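Local coordinates for protein LRIM1 (Anopheles gambiae, PDB 3O53) that forms a complex with the leucine-rich repeat protein APL1C that regulates complement-like immunity in the mosquito, at residues Thr195-Ser200 with Trp218-Asn223. Numbering follows the deposited sequence.
Sequences TLDLSS and WISLRN
Ser200 N gives its hydrogen to Arg222 O at 2.8 Å, the last of four backbone bonds that tie Thr195-Ser200 to Trp218-Asn223. Before it, Leu196 N reaches Trp218 O, Ser220 N reaches Leu196 O at 3.1 Å, and Leu198 N returns to Ser220 O at 2.9 Å. Each segment turns after its third residue around a side-chain acceptor of its own. In the first, Asp197 OD1 takes the backbone N of Ser199 on its anti side, closing an Asx turn, and the hydroxyl Ser199 OG, 2.7 Å away, adds a second grip on the syn side of the same oxygen; in the second, Ser220 OG accepts Arg222 N at 3.1 Å, an ST turn. At the far end a water joins Ser200 OG to Asn223 ND2. Short parallel strands in register, one from each repeat, mark the leucine-rich repeat solenoid; these two belong to successive coils of the LRIM1 repeat domain. Leu198 O accepts from both Asn201 ND2 and Asn224 ND2, the latter tying the later repeat to the earlier. Thr195, Asp197, Trp218 and Ser220 share one face of the strands. The Trp218 side chain, with CG anti to its backbone N (chi1 -168°), leans over the neighbouring strand and sets CZ3 3.7 Å from Asp197 CB; ring and carboxylate planes are 66° apart, and Leu196 O lies at the ring edge. His241 of the next strand stacks on this indole. On the buried face Leu196 CD2 lies 4.1 Å from Ile219 CD1, side by side; beyond the strands, in the loops, Leu198 CB approaches Leu221 CG at 4.3 Å.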
loop_
_atom_site.group_PDB
_atom_site.type_symbol
_atom_site.label_atom_id
_atom_site.label_comp_id
_atom_site.label_asym_id
_atom_site.label_seq_id
_atom_site.Cartn_x
_atom_site.Cartn_y
_atom_site.Cartn_z
ATOM N N THR A 195 -7.370 8.133 -3.349
ATOM C CA THR A 195 -6.142 8.631 -2.746
ATOM C C THR A 195 -4.917 7.895 -3.283
ATOM O O THR A 195 -4.935 6.682 -3.466
ATOM C CB THR A 195 -6.177 8.528 -1.203
ATOM O OG1 THR A 195 -5.912 7.185 -0.794
ATOM C CG2 THR A 195 -7.534 8.960 -0.666
ATOM N N LEU A 196 -3.859 8.656 -3.544
ATOM C CA LEU A 196 -2.587 8.090 -3.954
ATOM C C LEU A 196 -1.497 8.724 -3.118
ATOM O O LEU A 196 -1.277 9.926 -3.202
ATOM C CB LEU A 196 -2.341 8.373 -5.438
ATOM C CG LEU A 196 -0.993 7.940 -6.005
ATOM C CD1 LEU A 196 -0.814 6.431 -5.864
ATOM C CD2 LEU A 196 -0.893 8.380 -7.467
ATOM N N ASP A 197 -0.816 7.919 -2.311
ATOM C CA ASP A 197 0.260 8.433 -1.476
ATOM C C ASP A 197 1.597 7.893 -1.958
ATOM O O ASP A 197 1.892 6.705 -1.811
ATOM C CB ASP A 197 0.015 8.051 -0.015
ATOM C CG ASP A 197 0.894 8.833 0.945
ATOM O OD1 ASP A 197 1.792 9.562 0.462
ATOM O OD2 ASP A 197 0.697 8.716 2.178
ATOM N N LEU A 198 2.400 8.757 -2.567
ATOM C CA LEU A 198 3.755 8.368 -2.976
ATOM C C LEU A 198 4.800 9.220 -2.267
ATOM O O LEU A 198 5.892 9.387 -2.777
ATOM C CB LEU A 198 3.924 8.492 -4.493
ATOM C CG LEU A 198 3.428 7.307 -5.331
ATOM C CD1 LEU A 198 3.007 7.787 -6.723
ATOM C CD2 LEU A 198 4.481 6.186 -5.440
ATOM N N SER A 199 4.463 9.745 -1.085
ATOM C CA SER A 199 5.369 10.632 -0.371
ATOM C C SER A 199 6.576 9.858 0.143
ATOM O O SER A 199 6.524 8.643 0.280
ATOM C CB SER A 199 4.655 11.349 0.789
ATOM O OG SER A 199 4.082 10.412 1.675
ATOM N N SER A 200 7.664 10.580 0.396
ATOM C CA SER A 200 8.913 9.996 0.869
ATOM C C SER A 200 9.377 8.835 0.007
ATOM O O SER A 200 9.671 7.761 0.507
ATOM C CB SER A 200 8.768 9.550 2.316
ATOM O OG SER A 200 8.523 10.674 3.129
ATOM N N TRP A 218 -7.082 13.041 -3.182
ATOM C CA TRP A 218 -5.941 13.259 -2.304
ATOM C C TRP A 218 -4.719 12.656 -2.984
ATOM O O TRP A 218 -4.746 11.491 -3.366
ATOM C CB TRP A 218 -6.224 12.557 -0.973
ATOM C CG TRP A 218 -5.312 12.857 0.202
ATOM C CD1 TRP A 218 -5.626 13.593 1.311
ATOM C CD2 TRP A 218 -3.977 12.363 0.417
ATOM N NE1 TRP A 218 -4.560 13.615 2.183
ATOM C CE2 TRP A 218 -3.544 12.865 1.663
ATOM C CE3 TRP A 218 -3.106 11.562 -0.333
ATOM C CZ2 TRP A 218 -2.273 12.590 2.177
ATOM C CZ3 TRP A 218 -1.846 11.284 0.183
ATOM C CH2 TRP A 218 -1.441 11.797 1.425
ATOM N N ILE A 219 -3.669 13.452 -3.174
ATOM C CA ILE A 219 -2.428 12.922 -3.708
ATOM C C ILE A 219 -1.240 13.613 -3.055
ATOM O O ILE A 219 -1.255 14.824 -2.841
ATOM C CB ILE A 219 -2.342 13.072 -5.240
ATOM C CG1 ILE A 219 -1.017 12.498 -5.758
ATOM C CG2 ILE A 219 -2.453 14.529 -5.653
ATOM C CD1 ILE A 219 -0.911 12.482 -7.263
ATOM N N SER A 220 -0.210 12.835 -2.740
ATOM C CA SER A 220 1.028 13.397 -2.208
ATOM C C SER A 220 2.257 12.795 -2.878
ATOM O O SER A 220 2.393 11.578 -2.988
ATOM C CB SER A 220 1.126 13.166 -0.704
ATOM O OG SER A 220 2.322 13.739 -0.200
ATOM N N LEU A 221 3.130 13.667 -3.355
ATOM C CA LEU A 221 4.469 13.276 -3.737
ATOM C C LEU A 221 5.448 14.075 -2.878
ATOM O O LEU A 221 6.553 14.393 -3.301
ATOM C CB LEU A 221 4.703 13.526 -5.233
ATOM C CG LEU A 221 4.183 12.435 -6.183
ATOM C CD1 LEU A 221 2.662 12.463 -6.265
ATOM C CD2 LEU A 221 4.788 12.591 -7.578
ATOM N N ARG A 222 5.036 14.388 -1.652
ATOM C CA ARG A 222 5.888 15.149 -0.749
ATOM C C ARG A 222 7.211 14.439 -0.509
ATOM O O ARG A 222 7.247 13.215 -0.442
ATOM C CB ARG A 222 5.187 15.366 0.598
ATOM C CG ARG A 222 6.067 16.056 1.634
ATOM C CD ARG A 222 5.470 15.948 3.021
ATOM N NE ARG A 222 6.152 16.793 3.996
ATOM C CZ ARG A 222 5.954 16.710 5.309
ATOM N NH1 ARG A 222 5.102 15.812 5.793
ATOM N NH2 ARG A 222 6.597 17.521 6.138
ATOM N N ASN A 223 8.295 15.207 -0.379
ATOM C CA ASN A 223 9.600 14.644 -0.017
ATOM C C ASN A 223 10.059 13.543 -0.959
ATOM O O ASN A 223 10.585 12.506 -0.540
ATOM C CB ASN A 223 9.603 14.165 1.438
ATOM C CG ASN A 223 9.641 15.335 2.423
ATOM O OD1 ASN A 223 9.735 16.485 2.013
ATOM N ND2 ASN A 223 9.555 15.049 3.709
HETATM O O HOH W 1 10.476 12.228 3.697
#